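Local coordinates for protein probable enoyl-CoA hydratase/isomerase (PDB 5WYD) that probably works as an enoyl-CoA hydratase or isomerase of the crotonase family, with a role in making the diffusible signal factor DSF, at residues A[50-53]-A[54-57]; A[76-80]-A[81-85]; A[163-167]-A[168-172]. The protein carries 1 engineered substitution. One frame throughout, in Å; residues are numbered along the deposited sequence.

Three short-range contacts illustrate how local chemistry follows place in a fold. Interaction 1 lies on helix 42-57, with a greasy side toward the sheet and a polar side outward; no other subunit touches it. Interaction 2, on the surface, is a loop turn held by backbone and carboxylate bonds. Interaction 3 is buried on helix 157-176 and pairs charges that also meet another subunit. Interactions 1 and 3 lie on opposite sides of the chain's centre, their centres 31 Å apart, whereas interactions 2 and 3 both reach a second subunit. None touches another: the nearest atoms of interactions 1 and 2 are about 15 Å apart.

Interaction 1: residues A[50-53]-A[54-57]; sequences QLIE and HLNR
Gln50 meets His54 one turn along helix 42-57, the crossover helix of a beta-alpha-beta unit between strands 27-32 and 63-68, and the carbonyl of Gln50 is gripped twice. The backbone N of His54 bonds to Gln50 O at 3.0 Å, as in any alpha-helix, while the ring nitrogen His54 ND1 reaches Gln50 O at 2.9 Å. That second donor stands above the carbonyl plane, 54° out of it, although the oxygen itself lies at the edge of the imidazole, in the ring plane. With CG beside its own backbone N (chi1 -77°), the imidazole can turn back along the helix; Phe13 also meets this ring. Leu51 takes the regular bond from Leu55 N to Leu51 O at 2.9 Å and crosses the Leu55 side chain at a slant, Leu51 CG lying 4.1 Å from Leu55 CD1. Both leucines rest on Ile30 of strand 27-32. Ile52 accepts Asn56 N at Ile52 O, 2.8 Å away, and packs with Leu55 on Leu64 of strand 63-68. Glu53 runs beside Arg57, both pointing the same way, but their flat ends are turned 79° apart and Glu53 OE1 stays 4.1 Å from Arg57 NH2, too far for a salt bridge. The other terminal nitrogen of that guanidinium, Arg57 NH1, sits 4.1 Å above the His54 ring plane, over its centre.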
# COMPACT_ATOMS: atom_id res chain seq x y z
N GLN A 50 -4.01 -19.65 -22.90
CA GLN A 50 -5.06 -19.57 -23.89
C GLN A 50 -6.27 -20.35 -23.43
O GLN A 50 -7.39 -19.86 -23.52
CB GLN A 50 -4.54 -20.10 -25.21
CG GLN A 50 -3.47 -19.25 -25.80
CD GLN A 50 -2.97 -19.82 -27.08
OE1 GLN A 50 -3.31 -20.93 -27.45
NE2 GLN A 50 -2.19 -19.03 -27.80
N LEU A 51 -6.04 -21.53 -22.86
CA LEU A 51 -7.18 -22.33 -22.47
C LEU A 51 -8.02 -21.58 -21.45
O LEU A 51 -9.23 -21.43 -21.63
CB LEU A 51 -6.70 -23.68 -21.96
CG LEU A 51 -7.71 -24.72 -21.54
CD1 LEU A 51 -8.71 -24.91 -22.66
CD2 LEU A 51 -6.87 -25.98 -21.41
N ILE A 52 -7.36 -20.93 -20.48
CA ILE A 52 -8.07 -20.20 -19.44
C ILE A 52 -8.92 -19.09 -20.03
O ILE A 52 -10.07 -18.89 -19.63
CB ILE A 52 -7.08 -19.62 -18.43
CG1 ILE A 52 -6.33 -20.74 -17.73
CG2 ILE A 52 -7.83 -18.83 -17.39
CD1 ILE A 52 -7.24 -21.63 -16.92
N GLU A 53 -8.38 -18.37 -21.01
CA GLU A 53 -9.13 -17.29 -21.62
C GLU A 53 -10.36 -17.80 -22.35
O GLU A 53 -11.41 -17.15 -22.33
CB GLU A 53 -8.26 -16.52 -22.59
CG GLU A 53 -7.02 -16.01 -21.94
CD GLU A 53 -6.16 -15.31 -22.93
OE1 GLU A 53 -6.58 -15.24 -24.11
OE2 GLU A 53 -5.06 -14.86 -22.57
N HIS A 54 -10.23 -18.92 -23.05
CA HIS A 54 -11.39 -19.49 -23.71
C HIS A 54 -12.42 -19.91 -22.68
O HIS A 54 -13.62 -19.72 -22.87
CB HIS A 54 -10.95 -20.68 -24.56
CG HIS A 54 -10.29 -20.29 -25.84
ND1 HIS A 54 -8.99 -19.84 -25.89
CD2 HIS A 54 -10.74 -20.30 -27.12
CE1 HIS A 54 -8.66 -19.58 -27.15
NE2 HIS A 54 -9.70 -19.85 -27.91
N LEU A 55 -11.94 -20.50 -21.58
CA LEU A 55 -12.83 -20.95 -20.52
C LEU A 55 -13.57 -19.78 -19.89
O LEU A 55 -14.79 -19.83 -19.67
CB LEU A 55 -12.01 -21.70 -19.48
CG LEU A 55 -11.32 -22.97 -19.96
CD1 LEU A 55 -10.60 -23.65 -18.81
CD2 LEU A 55 -12.28 -23.91 -20.68
N ASN A 56 -12.84 -18.69 -19.67
CA ASN A 56 -13.46 -17.49 -19.12
C ASN A 56 -14.56 -17.00 -20.01
O ASN A 56 -15.54 -16.44 -19.54
CB ASN A 56 -12.42 -16.41 -18.96
CG ASN A 56 -11.56 -16.64 -17.79
OD1 ASN A 56 -10.42 -16.20 -17.74
ND2 ASN A 56 -12.10 -17.34 -16.82
N ARG A 57 -14.37 -17.09 -21.32
CA ARG A 57 -15.41 -16.66 -22.23
C ARG A 57 -16.65 -17.56 -22.15
O ARG A 57 -17.78 -17.06 -22.22
CB ARG A 57 -14.87 -16.61 -23.64
CG ARG A 57 -13.78 -15.58 -23.80
CD ARG A 57 -13.47 -15.38 -25.27
NE ARG A 57 -12.35 -14.48 -25.48
CZ ARG A 57 -11.10 -14.89 -25.65
NH1 ARG A 57 -10.81 -16.18 -25.63
NH2 ARG A 57 -10.12 -14.00 -25.84

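Interaction 2: residues A[76-80]-A[81-85]; sequences AGADL and NMFAD
Asp79 reaches forward to Asn81 and closes an Asx turn, its side-chain oxygen taking the backbone N-H two residues on. This turn belongs to the loop between strand 63-68 and helix 88-106, which in crotonase relatives contributes a peptide N-H to the oxyanion hole. The bond from Asn81 N to Asp79 OD1 measures 2.9 Å and is fairly straight at 156°, but the donor comes from above the carboxylate, 53° out of its plane. The torsion matters here: CG of Asp79 is opposite its own N and beside the carbonyl carbon (chi1 -172°), which directs the carboxylate along the outgoing chain. The main-chain oxygen of the same residue serves the next two amides: Phe83 N at 3.2 Å from Asp79 O, in the carbonyl plane, and Met82 N at 3.1 Å from Asp79 O, a weak bond. One residue thus receives three consecutive N-H groups, winding a single helix-like turn. Phe83 also presents its ring edge to that oxygen, with Phe83 CD2 3.6 Å from Asp79 O. The extended Met82 chain leads back to Ala78, where Met82 SD lies 4.2 Å from Ala78 CB, and Phe98 of helix 88-106 packs on Ala78, Met82 and Phe83. Other polar groups find partners beyond the turn: Gly77 O bonds to Thr39 OG1, Asn81 O to Arg90 NH1, and Asp85 forms a salt bridge with Arg255 of a second subunit. With a carboxylate and a carbonyl of one residue taking three N-H groups, and Met82 and Phe83 packing with Phe98, the turn meets the needs of these amides through Asp79 rather than through a regular helix.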
# COMPACT_ATOMS: atom_id res chain seq x y z
N ALA A 76 5.82 -32.07 -12.66
CA ALA A 76 7.23 -31.99 -12.35
C ALA A 76 7.79 -30.60 -12.49
O ALA A 76 8.98 -30.38 -12.18
CB ALA A 76 8.04 -32.92 -13.27
N GLY A 77 7.00 -29.63 -12.93
CA GLY A 77 7.60 -28.34 -13.10
C GLY A 77 8.23 -28.16 -14.47
O GLY A 77 7.88 -28.84 -15.45
N ALA A 78 9.11 -27.18 -14.54
CA ALA A 78 9.80 -26.84 -15.77
C ALA A 78 10.86 -27.85 -16.18
O ALA A 78 11.73 -28.24 -15.39
CB ALA A 78 10.45 -25.49 -15.58
N ASP A 79 10.84 -28.19 -17.46
CA ASP A 79 11.78 -29.14 -18.03
C ASP A 79 13.16 -28.49 -18.14
O ASP A 79 13.28 -27.28 -18.34
CB ASP A 79 11.29 -29.61 -19.39
CG ASP A 79 12.12 -30.73 -19.94
OD1 ASP A 79 13.31 -30.85 -19.59
OD2 ASP A 79 11.55 -31.55 -20.68
N LEU A 80 14.20 -29.29 -17.96
CA LEU A 80 15.56 -28.77 -18.10
C LEU A 80 15.86 -28.29 -19.52
O LEU A 80 16.64 -27.35 -19.69
CB LEU A 80 16.59 -29.81 -17.71
CG LEU A 80 16.72 -30.12 -16.23
CD1 LEU A 80 17.75 -31.23 -16.10
CD2 LEU A 80 17.21 -28.86 -15.54
N ASN A 81 15.32 -28.96 -20.54
CA ASN A 81 15.51 -28.50 -21.92
C ASN A 81 15.03 -27.07 -22.06
O ASN A 81 15.58 -26.26 -22.83
CB ASN A 81 14.78 -29.43 -22.90
CG ASN A 81 15.30 -30.87 -22.88
OD1 ASN A 81 16.29 -31.19 -22.23
ND2 ASN A 81 14.59 -31.76 -23.59
N MET A 82 13.96 -26.76 -21.34
CA MET A 82 13.41 -25.43 -21.28
C MET A 82 14.39 -24.45 -20.63
O MET A 82 14.58 -23.32 -21.10
CB MET A 82 12.13 -25.56 -20.49
CG MET A 82 11.37 -24.39 -20.38
SD MET A 82 9.82 -24.81 -19.64
CE MET A 82 9.60 -23.18 -19.03
N PHE A 83 15.05 -24.89 -19.56
CA PHE A 83 16.04 -24.13 -18.82
C PHE A 83 17.47 -24.55 -19.15
O PHE A 83 18.39 -24.27 -18.37
CB PHE A 83 15.75 -24.23 -17.32
CG PHE A 83 14.56 -23.41 -16.90
CD1 PHE A 83 14.72 -22.09 -16.51
CD2 PHE A 83 13.26 -23.89 -17.02
CE1 PHE A 83 13.64 -21.31 -16.15
CE2 PHE A 83 12.19 -23.09 -16.68
CZ PHE A 83 12.37 -21.82 -16.24
N ALA A 84 17.66 -25.26 -20.25
CA ALA A 84 18.99 -25.70 -20.63
C ALA A 84 19.92 -24.52 -20.85
O ALA A 84 19.55 -23.51 -21.45
CB ALA A 84 18.94 -26.56 -21.89
N ASP A 85 21.13 -24.68 -20.37
CA ASP A 85 22.17 -23.70 -20.49
C ASP A 85 22.60 -23.57 -21.95
O ASP A 85 22.38 -24.50 -22.72
CB ASP A 85 23.33 -24.10 -19.64
CG ASP A 85 23.82 -22.97 -18.85
OD1 ASP A 85 23.00 -22.07 -18.58
OD2 ASP A 85 25.04 -22.89 -18.70

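Interaction 3: residues A[163-167]-A[168-172]; sequences WLVGE and GWAKR
Glu167 and Lys171 form a salt bridge one turn apart on helix 157-176, their side chains running side by side and pointing the same way. Glu167 OE2 and Lys171 NZ are 3.2 Å apart, and as a hydrogen bond the pair is weak. Each charge has other partners across a subunit boundary: Glu167 OE1 is bridged more strongly by Arg230 of a second subunit, and Lys171 NZ makes a salt bridge to Asp132 and a hydrogen bond to Gln227, both of that same second subunit. The cluster is therefore an interface network in which buried charges are balanced from both chains, which would be expected to favour their ionised forms. Both side chains are extended beyond CG, so that the polar ends meet well away from the backbone, and Lys171 CE also comes to 3.4 Å from Glu167 OE2.

Behind the charges lie the main-chain bonds. Lys171 N is only 2.6 Å from Glu167 O, almost in line with the carbonyl, whereas Ala170 N meets Gly166 O at 3.2 Å. Gly166, near the end of the first segment, has a positive phi (90°), and here the path of the helix turns: the axes of the short segments 163-167 and 168-172 make an angle of 78°. At this bend, Val165 holds CG2 between its own N and carbonyl carbon, the crowded position, and places it 3.6 Å from Ala170 N and 3.8 Å from Trp169 CB. The valine and tryptophan side chains cross at about a right angle, and the methyl Ala170 CB lies 4.0 Å from Val165 CG2. Val165 and Trp169 both pack against Ile188 of helix 182-188, while Trp163 touches Ala229 and Arg230 of helix 228-231 of the same chain.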
# COMPACT_ATOMS: atom_id res chain seq x y z
N TRP A 163 2.01 -17.36 1.63
CA TRP A 163 0.62 -16.94 1.76
C TRP A 163 -0.21 -18.08 2.29
O TRP A 163 -0.91 -17.93 3.30
CB TRP A 163 0.11 -16.43 0.40
CG TRP A 163 -1.17 -15.56 0.34
CD1 TRP A 163 -2.43 -15.96 -0.08
CD2 TRP A 163 -1.30 -14.18 0.69
NE1 TRP A 163 -3.31 -14.90 -0.01
CE2 TRP A 163 -2.64 -13.80 0.46
CE3 TRP A 163 -0.41 -13.23 1.19
CZ2 TRP A 163 -3.11 -12.50 0.72
CZ3 TRP A 163 -0.88 -11.94 1.43
CH2 TRP A 163 -2.20 -11.59 1.19
N LEU A 164 -0.11 -19.26 1.68
CA LEU A 164 -0.89 -20.39 2.16
C LEU A 164 -0.38 -20.90 3.50
O LEU A 164 -1.16 -21.05 4.45
CB LEU A 164 -0.89 -21.51 1.12
CG LEU A 164 -1.96 -21.33 0.05
CD1 LEU A 164 -1.96 -22.52 -0.87
CD2 LEU A 164 -3.35 -21.10 0.64
N VAL A 165 0.92 -21.14 3.63
CA VAL A 165 1.42 -21.90 4.77
C VAL A 165 2.17 -21.06 5.80
O VAL A 165 2.63 -21.60 6.81
CB VAL A 165 2.31 -23.07 4.30
CG1 VAL A 165 1.55 -23.86 3.21
CG2 VAL A 165 3.68 -22.60 3.85
N GLY A 166 2.33 -19.77 5.57
CA GLY A 166 3.11 -18.97 6.49
C GLY A 166 4.57 -18.96 6.10
O GLY A 166 5.05 -19.79 5.34
N GLU A 167 5.29 -17.97 6.61
CA GLU A 167 6.68 -17.85 6.21
C GLU A 167 7.49 -19.02 6.72
O GLU A 167 8.24 -19.64 5.95
CB GLU A 167 7.25 -16.53 6.69
CG GLU A 167 6.62 -15.34 6.02
CD GLU A 167 7.35 -14.05 6.30
OE1 GLU A 167 6.72 -12.97 6.25
OE2 GLU A 167 8.57 -14.10 6.55
N GLY A 168 7.30 -19.40 7.98
CA GLY A 168 8.19 -20.37 8.58
C GLY A 168 8.24 -21.68 7.83
O GLY A 168 9.31 -22.18 7.47
N TRP A 169 7.07 -22.24 7.54
CA TRP A 169 7.02 -23.48 6.79
C TRP A 169 7.50 -23.26 5.36
O TRP A 169 8.27 -24.06 4.81
CB TRP A 169 5.61 -24.04 6.85
CG TRP A 169 5.47 -24.97 8.01
CD1 TRP A 169 4.78 -24.75 9.17
CD2 TRP A 169 6.06 -26.26 8.12
NE1 TRP A 169 4.90 -25.84 10.00
CE2 TRP A 169 5.69 -26.78 9.37
CE3 TRP A 169 6.87 -27.03 7.28
CZ2 TRP A 169 6.09 -28.04 9.79
CZ3 TRP A 169 7.27 -28.26 7.70
CH2 TRP A 169 6.89 -28.76 8.95
N ALA A 170 7.10 -22.13 4.77
CA ALA A 170 7.50 -21.81 3.41
C ALA A 170 9.01 -21.75 3.30
O ALA A 170 9.60 -22.29 2.36
CB ALA A 170 6.90 -20.47 2.99
N LYS A 171 9.66 -21.14 4.29
CA LYS A 171 11.10 -20.98 4.21
C LYS A 171 11.80 -22.34 4.16
O LYS A 171 12.59 -22.60 3.26
CB LYS A 171 11.56 -20.16 5.41
CG LYS A 171 11.09 -18.69 5.30
CD LYS A 171 11.55 -17.78 6.43
CE LYS A 171 11.12 -16.34 6.18
NZ LYS A 171 11.46 -15.39 7.28
N ARG A 172 11.38 -23.25 5.02
CA ARG A 172 12.03 -24.55 5.10
C ARG A 172 11.98 -25.28 3.77
O ARG A 172 12.99 -25.85 3.31
CB ARG A 172 11.37 -25.38 6.18
CG ARG A 172 12.21 -26.53 6.58
CD ARG A 172 11.44 -27.40 7.49
NE ARG A 172 11.46 -26.98 8.87
CZ ARG A 172 10.96 -27.74 9.83
NH1 ARG A 172 10.43 -28.90 9.50
NH2 ARG A 172 10.99 -27.35 11.09